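Local structure of CELL WALL surface anchor family protein (2WW8) at residues Asn409-Asn412 with Ala413-Lys417; Ser499-Ala502 with Tyr503-Ser507; Glu685-Ser688 with Asn689-Tyr692. The protein serves as the adhesin of the Streptococcus pneumoniae pilus, and probably recognises host cells through an integrin-like domain. All coordinates share one frame; numbering follows the deposited sequence. Where two conformers were deposited one is given.

Contact 1 (Asn409-Asn412 with Ala413-Lys417); sequences NQLN and AFFSK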
loop_
_atom_site.group_PDB
_atom_site.type_symbol
_atom_site.label_atom_id
_atom_site.label_comp_id
_atom_site.label_asym_id
_atom_site.label_seq_id
_atom_site.Cartn_x
_atom_site.Cartn_y
_atom_site.Cartn_z
ATOM N N ASN A 409 -35.369 27.983 -56.154
ATOM C CA ASN A 409 -36.256 26.826 -56.383
ATOM C C ASN A 409 -35.526 25.512 -56.054
ATOM O O ASN A 409 -36.068 24.630 -55.371
ATOM C CB ASN A 409 -36.875 26.824 -57.786
ATOM C CG ASN A 409 -38.031 27.845 -57.931
ATOM O OD1 ASN A 409 -38.670 28.228 -56.958
ATOM N ND2 ASN A 409 -38.287 28.273 -59.152
ATOM N N GLN A 410 -34.263 25.432 -56.468
ATOM C CA GLN A 410 -33.506 24.224 -56.227
ATOM C C GLN A 410 -33.332 24.049 -54.738
ATOM O O GLN A 410 -33.476 22.935 -54.207
ATOM C CB GLN A 410 -32.152 24.249 -56.916
ATOM C CG GLN A 410 -32.272 24.106 -58.421
ATOM C CD GLN A 410 -30.894 23.923 -59.039
ATOM O OE1 GLN A 410 -30.049 23.232 -58.474
ATOM N NE2 GLN A 410 -30.663 24.503 -60.196
ATOM N N LEU A 411 -32.992 25.144 -54.067
ATOM C CA LEU A 411 -32.727 25.022 -52.673
ATOM C C LEU A 411 -34.025 24.738 -51.928
ATOM O O LEU A 411 -34.029 24.008 -50.949
ATOM C CB LEU A 411 -32.082 26.306 -52.157
ATOM C CG LEU A 411 -31.573 26.424 -50.738
ATOM C CD1 LEU A 411 -30.465 25.356 -50.464
ATOM C CD2 LEU A 411 -31.011 27.855 -50.529
ATOM N N ASN A 412 -35.130 25.332 -52.343
ATOM C CA ASN A 412 -36.359 25.099 -51.633
ATOM C C ASN A 412 -36.744 23.620 -51.771
ATOM O O ASN A 412 -37.339 23.090 -50.824
ATOM C CB ASN A 412 -37.508 25.879 -52.255
ATOM C CG ASN A 412 -37.490 27.353 -51.963
ATOM O OD1 ASN A 412 -36.743 27.839 -51.113
ATOM N ND2 ASN A 412 -38.346 28.078 -52.700
ATOM N N ALA A 413 -36.442 22.990 -52.927
ATOM C CA ALA A 413 -36.741 21.556 -53.113
ATOM C C ALA A 413 -35.853 20.705 -52.186
ATOM O O ALA A 413 -36.350 19.762 -51.550
ATOM C CB ALA A 413 -36.686 21.100 -54.599
ATOM N N PHE A 414 -34.578 21.061 -52.044
ATOM C CA PHE A 414 -33.702 20.439 -51.037
ATOM C C PHE A 414 -34.249 20.566 -49.629
ATOM O O PHE A 414 -34.161 19.592 -48.887
ATOM C CB PHE A 414 -32.263 20.996 -50.996
ATOM C CG PHE A 414 -31.507 20.833 -52.281
ATOM C CD1 PHE A 414 -31.731 19.753 -53.114
ATOM C CD2 PHE A 414 -30.545 21.753 -52.641
ATOM C CE1 PHE A 414 -31.023 19.633 -54.290
ATOM C CE2 PHE A 414 -29.816 21.629 -53.829
ATOM C CZ PHE A 414 -30.032 20.564 -54.641
ATOM N N PHE A 415 -34.759 21.739 -49.234
ATOM C CA PHE A 415 -35.259 21.917 -47.849
ATOM C C PHE A 415 -36.481 21.022 -47.687
ATOM O O PHE A 415 -36.709 20.474 -46.628
ATOM C CB PHE A 415 -35.709 23.348 -47.526
ATOM C CG PHE A 415 -34.590 24.328 -47.335
ATOM C CD1 PHE A 415 -33.402 23.964 -46.786
ATOM C CD2 PHE A 415 -34.760 25.633 -47.795
ATOM C CE1 PHE A 415 -32.360 24.862 -46.619
ATOM C CE2 PHE A 415 -33.744 26.563 -47.668
ATOM C CZ PHE A 415 -32.526 26.155 -47.070
ATOM N N SER A 416 -37.250 20.880 -48.752
ATOM C CA SER A 416 -38.503 20.131 -48.697
ATOM C C SER A 416 -38.349 18.639 -48.392
ATOM O O SER A 416 -39.254 18.041 -47.863
ATOM C CB SER A 416 -39.286 20.319 -49.989
ATOM O OG SER A 416 -40.598 19.798 -49.833
ATOM N N LYS A 417 -37.216 18.050 -48.738
ATOM C CA LYS A 417 -36.878 16.647 -48.453
ATOM C C LYS A 417 -36.387 16.394 -47.045
ATOM O O LYS A 417 -36.375 15.233 -46.670
ATOM C CB LYS A 417 -35.794 16.148 -49.439
ATOM C CG LYS A 417 -36.290 16.230 -50.901
ATOM C CD LYS A 417 -35.081 16.204 -51.854
ATOM C CE LYS A 417 -34.367 14.883 -51.777
ATOM N NZ LYS A 417 -33.384 14.876 -52.916
#

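Contact 2 (Ser499-Ala502 with Tyr503-Ser507); sequences SILA and YPFNS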
loop_
_atom_site.group_PDB
_atom_site.type_symbol
_atom_site.label_atom_id
_atom_site.label_comp_id
_atom_site.label_asym_id
_atom_site.label_seq_id
_atom_site.Cartn_x
_atom_site.Cartn_y
_atom_site.Cartn_z
ATOM N N SER A 499 -13.026 28.079 -55.206
ATOM C CA SER A 499 -13.584 27.295 -54.090
ATOM C C SER A 499 -13.718 28.046 -52.755
ATOM O O SER A 499 -14.341 27.529 -51.844
ATOM C CB SER A 499 -12.772 26.012 -53.956
ATOM O OG SER A 499 -11.561 26.336 -53.321
ATOM N N ILE A 500 -13.192 29.279 -52.665
ATOM C CA ILE A 500 -13.249 30.118 -51.473
ATOM C C ILE A 500 -14.410 31.106 -51.590
ATOM O O ILE A 500 -14.803 31.695 -50.590
ATOM C CB ILE A 500 -11.913 30.928 -51.348
ATOM C CG1 ILE A 500 -10.663 30.036 -51.272
ATOM C CG2 ILE A 500 -11.860 31.841 -50.160
ATOM C CD1 ILE A 500 -10.701 28.814 -50.423
ATOM N N LEU A 501 -14.915 31.332 -52.813
ATOM C CA LEU A 501 -15.965 32.289 -53.064
ATOM C C LEU A 501 -17.362 31.726 -52.788
ATOM O O LEU A 501 -17.527 30.532 -52.546
ATOM C CB LEU A 501 -15.921 32.655 -54.568
ATOM C CG LEU A 501 -14.569 33.265 -55.037
ATOM C CD1 LEU A 501 -14.540 33.420 -56.587
ATOM C CD2 LEU A 501 -14.264 34.602 -54.382
ATOM N N ALA A 502 -18.319 32.645 -52.735
ATOM C CA ALA A 502 -19.748 32.344 -52.651
ATOM C C ALA A 502 -20.079 31.531 -53.921
ATOM O O ALA A 502 -19.390 31.619 -54.956
ATOM C CB ALA A 502 -20.432 33.673 -52.654
ATOM N N TYR A 503 -21.127 30.728 -53.860
ATOM C CA TYR A 503 -21.548 29.933 -55.015
ATOM C C TYR A 503 -23.083 29.778 -54.952
ATOM O O TYR A 503 -23.678 29.899 -53.873
ATOM C CB TYR A 503 -20.758 28.608 -55.000
ATOM C CG TYR A 503 -21.204 27.682 -53.873
ATOM C CD1 TYR A 503 -20.677 27.793 -52.549
ATOM C CD2 TYR A 503 -22.147 26.682 -54.131
ATOM C CE1 TYR A 503 -21.095 26.928 -51.526
ATOM C CE2 TYR A 503 -22.560 25.816 -53.091
ATOM C CZ TYR A 503 -22.044 25.936 -51.825
ATOM O OH TYR A 503 -22.523 25.092 -50.837
ATOM N N PRO A 504 -23.767 29.638 -56.114
ATOM C CA PRO A 504 -23.288 30.028 -57.488
ATOM C C PRO A 504 -22.959 31.521 -57.584
ATOM O O PRO A 504 -23.745 32.382 -57.207
ATOM C CB PRO A 504 -24.442 29.634 -58.398
ATOM C CG PRO A 504 -25.255 28.593 -57.519
ATOM C CD PRO A 504 -25.154 29.153 -56.137
ATOM N N PHE A 505 -21.739 31.835 -58.018
ATOM C CA PHE A 505 -21.214 33.176 -57.817
ATOM C C PHE A 505 -22.024 34.262 -58.516
ATOM O O PHE A 505 -22.178 35.394 -58.011
ATOM C CB PHE A 505 -19.746 33.172 -58.274
ATOM C CG PHE A 505 -19.040 34.413 -57.933
ATOM C CD1 PHE A 505 -18.516 34.607 -56.655
ATOM C CD2 PHE A 505 -18.915 35.430 -58.886
ATOM C CE1 PHE A 505 -17.821 35.800 -56.324
ATOM C CE2 PHE A 505 -18.238 36.611 -58.574
ATOM C CZ PHE A 505 -17.690 36.818 -57.317
ATOM N N ASN A 506 -22.588 33.930 -59.678
ATOM C CA ASN A 506 -23.390 34.930 -60.398
ATOM C C ASN A 506 -24.895 34.737 -60.287
ATOM O O ASN A 506 -25.672 35.265 -61.078
ATOM C CB ASN A 506 -22.968 35.039 -61.869
ATOM C CG ASN A 506 -21.550 35.546 -61.990
ATOM O OD1 ASN A 506 -20.680 34.860 -62.515
ATOM N ND2 ASN A 506 -21.296 36.720 -61.408
ATOM N N SER A 507 -25.309 33.956 -59.302
ATOM C CA SER A 507 -26.727 33.728 -59.087
ATOM C C SER A 507 -27.534 35.018 -58.901
ATOM O O SER A 507 -27.125 35.885 -58.139
ATOM C CB SER A 507 -26.860 32.842 -57.854
ATOM O OG SER A 507 -28.233 32.683 -57.519
#

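Contact 3 (Glu685-Ser688 with Asn689-Tyr692); sequences EFVS and NKFY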
loop_
_atom_site.group_PDB
_atom_site.type_symbol
_atom_site.label_atom_id
_atom_site.label_comp_id
_atom_site.label_asym_id
_atom_site.label_seq_id
_atom_site.Cartn_x
_atom_site.Cartn_y
_atom_site.Cartn_z
ATOM N N GLU A 685 -1.029 -11.854 29.219
ATOM C CA GLU A 685 -1.480 -13.206 29.583
ATOM C C GLU A 685 -1.426 -14.134 28.373
ATOM O O GLU A 685 -2.008 -15.221 28.403
ATOM C CB GLU A 685 -2.869 -13.248 30.264
ATOM C CG GLU A 685 -3.029 -12.351 31.498
ATOM C CD GLU A 685 -2.264 -12.818 32.729
ATOM O OE1 GLU A 685 -2.442 -13.991 33.143
ATOM O OE2 GLU A 685 -1.499 -11.999 33.298
ATOM N N PHE A 686 -0.747 -13.686 27.315
ATOM C CA PHE A 686 -0.647 -14.480 26.086
ATOM C C PHE A 686 -0.222 -15.918 26.329
ATOM O O PHE A 686 0.485 -16.222 27.297
ATOM C CB PHE A 686 0.320 -13.880 25.054
ATOM C CG PHE A 686 1.772 -13.803 25.507
ATOM C CD1 PHE A 686 2.232 -12.700 26.219
ATOM C CD2 PHE A 686 2.671 -14.822 25.186
ATOM C CE1 PHE A 686 3.559 -12.597 26.616
ATOM C CE2 PHE A 686 4.008 -14.766 25.595
ATOM C CZ PHE A 686 4.458 -13.657 26.333
ATOM N N VAL A 687 -0.608 -16.781 25.397
ATOM C CA VAL A 687 0.007 -18.105 25.354
ATOM C C VAL A 687 1.264 -18.114 24.495
ATOM O O VAL A 687 1.245 -17.745 23.334
ATOM C CB VAL A 687 -1.002 -19.162 24.875
ATOM C CG1 VAL A 687 -0.342 -20.523 24.663
ATOM C CG2 VAL A 687 -2.162 -19.274 25.886
ATOM N N SER A 688 2.367 -18.599 25.043
ATOM C CA SER A 688 3.619 -18.626 24.300
ATOM C C SER A 688 3.461 -19.195 22.880
ATOM O O SER A 688 2.854 -20.240 22.730
ATOM C CB SER A 688 4.644 -19.435 25.123
ATOM O OG SER A 688 5.962 -18.986 24.859
ATOM N N ASN A 689 3.996 -18.513 21.865
ATOM C CA ASN A 689 4.147 -19.021 20.492
ATOM C C ASN A 689 2.902 -18.888 19.600
ATOM O O ASN A 689 2.950 -19.047 18.366
ATOM C CB ASN A 689 4.680 -20.468 20.521
ATOM C CG ASN A 689 6.196 -20.520 20.607
ATOM O OD1 ASN A 689 6.893 -19.687 20.030
ATOM N ND2 ASN A 689 6.722 -21.514 21.311
ATOM N N LYS A 690 1.788 -18.622 20.274
ATOM C CA LYS A 690 0.451 -18.543 19.693
ATOM C C LYS A 690 0.163 -17.197 19.007
ATOM O O LYS A 690 0.438 -16.105 19.537
ATOM C CB LYS A 690 -0.583 -18.821 20.788
ATOM C CG LYS A 690 -2.022 -18.848 20.307
ATOM C CD LYS A 690 -3.017 -19.203 21.435
ATOM C CE LYS A 690 -4.493 -18.979 21.057
ATOM N NZ LYS A 690 -4.761 -19.694 19.790
ATOM N N PHE A 691 -0.387 -17.279 17.804
ATOM C CA PHE A 691 -0.694 -16.077 17.032
ATOM C C PHE A 691 -2.078 -15.564 17.399
ATOM O O PHE A 691 -3.052 -16.313 17.384
ATOM C CB PHE A 691 -0.586 -16.331 15.533
ATOM C CG PHE A 691 0.796 -16.157 15.006
ATOM C CD1 PHE A 691 1.342 -14.891 14.886
ATOM C CD2 PHE A 691 1.555 -17.263 14.626
ATOM C CE1 PHE A 691 2.651 -14.717 14.387
ATOM C CE2 PHE A 691 2.858 -17.111 14.134
ATOM C CZ PHE A 691 3.415 -15.850 14.017
ATOM N N TYR A 692 -2.170 -14.294 17.748
ATOM C CA TYR A 692 -3.462 -13.680 18.070
ATOM C C TYR A 692 -3.827 -12.715 16.955
ATOM O O TYR A 692 -3.005 -11.862 16.604
ATOM C CB TYR A 692 -3.359 -12.911 19.406
ATOM C CG TYR A 692 -3.284 -13.849 20.597
ATOM C CD1 TYR A 692 -2.045 -14.316 21.034
ATOM C CD2 TYR A 692 -4.441 -14.318 21.250
ATOM C CE1 TYR A 692 -1.955 -15.201 22.103
ATOM C CE2 TYR A 692 -4.332 -15.200 22.352
ATOM C CZ TYR A 692 -3.086 -15.643 22.753
ATOM O OH TYR A 692 -2.906 -16.535 23.819
HETATM O O HOH W 1 1.790 -15.121 21.727
#

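Contact 1 (Asn409-Asn412 with Ala413-Lys417)
Four successive i to i+4 backbone bonds tie Asn409-Asn412 to Ala413-Lys417: Ala413 N to Asn409 O, Phe414 N to Gln410 O, Phe415 N to Leu411 O and Ser416 N to Asn412 O, with donor-acceptor distances of 2.9 to 3.1 Å and phi/psi values that are helical from Asn409 to Phe415. The straightest is that of Phe414, with an N-H...O angle of 167°. On this frame Leu411 and Phe415 form the main apolar pair, one turn apart. Leu411 sends CG anti to the backbone N (chi1 -174°), beside its own carbonyl carbon, which carries the branch forward along the helix; CG then lies 3.8 Å from Phe415 CE2, and both methyls approach the CZ end of the ring, the two side chains crossing obliquely. Leu411 O, already bonded to Phe415 N, lies over one face of the same ring. Phe414 repeats the relation to its own i-4 residue: Gln410 O sits 3.4 Å above the ring plane, offset toward the rim. Leu411 CD1 comes within 4.2 Å of Phe414 CD2, so this leucine touches both rings. The amide of Gln410 is held by two loop partners, Asn399 N at OE1 and Pro405 O at NE2. Within the fold, helix 407-416 presents Phe414 to the loop residues Ile396 and Asp428, while Phe415 meets Trp521 of helix 516-526 edge-to-face.

Contact 2 (Ser499-Ala502 with Tyr503-Ser507)
Apolar contact between Leu501 and Phe505, four residues apart, bridges the bend in this chain segment. Leu501 CB is 3.9 Å from Phe505 CD1, and its CD1 methyl reaches the same CD1-CE1 side of the ring at 4.1 Å from Phe505 CE1. Phe505 turns its ring back this way because CG is anti to the backbone N (chi1 -171°). Polar atoms meet ring edges as well: Ala502 O lies in the plane of the Phe505 ring, 3.5 Å from CD1, and Leu501 O lies near the plane of the Tyr503 ring at 4.2 Å from CD1. The backbone bend has two components, a cis peptide bond before Pro504 and a type I beta turn from Pro504 to Ser507, closed by Ser507 N to Pro504 O at 3.1 Å; both belong to the loop that leads from strand 489-496 to helix 516-526. The hydrogen bonds that anchor the segment go to several places: Leu501 O accepts one from Arg442 NH2 of strand 442-443, the backbone of Ala502 pairs with Phe451, and that of Tyr503 with Ile512 further along the same loop. Tyr503 takes a different course from Phe505: with chi1 at 71°, CG stands between the backbone N and the carbonyl carbon, and the ring leads away until OH bonds to Ile396 N.

Contact 3 (Glu685-Ser688 with Asn689-Tyr692)
Tyr692 reaches back to Val687 across a type II beta turn, Val687 to Lys690, and its side chain can be followed outward. CB points toward Glu685-Ser688, and CG stands anti to the carbonyl carbon (chi1 -73°), which directs the ring at the start of the turn. Along the ring, CE1 passes 4.0 Å from Phe686 CB. CZ is 3.8 Å from Val687 N, which lies at the ring edge, near its plane. At the tip, OH accepts the hydrogen of Val687 N at 2.8 Å, with an N-H...O angle of 160°, while Val687 CB lies 3.4 Å from the same oxygen; the two side chains cross at about a right angle. The turn itself closes through Lys690 N to Val687 O at 3.2 Å, and Asn689 takes the third position with the positive phi (83°) that a type II turn has there. A water at the edge of the Tyr692 ring, in its plane, lies 3.1 Å from Val687 O and 2.8 Å from Lys690 O, placed to bridge the two carbonyls. Ser688 OG and Asn689 OD1 bond outside the turn, to Arg722 N and Ser142 N. In the fold, this loop joins strand 673-682 to strand 692-693, and the backbone of Tyr692 pairs with Ile718 of strand 717-718, antiparallel to its own.

How the contacts relate
Contacts 1 and 2 occupy the same end of the elongated chain, their centres about 19 Å apart and their nearest atoms about 7 Å; contact 3 lies across the chain's centre, with its centre more than 90 Å from both. The first two share surroundings: Tyr407 of helix 407-416 touches Pro504 and Ser507, and Ile396 meets both Phe414 and Tyr503. Contact 2 is the buried one, whereas contacts 1 and 3 are only partly buried. Their chemistry differs: the helix of contact 1 is held by regular i to i+4 bonds, while the two loop contacts part ways, contact 2 relying on apolar and ring-edge contacts between its segments and contact 3 adding a phenol-to-backbone bond to a turn bond.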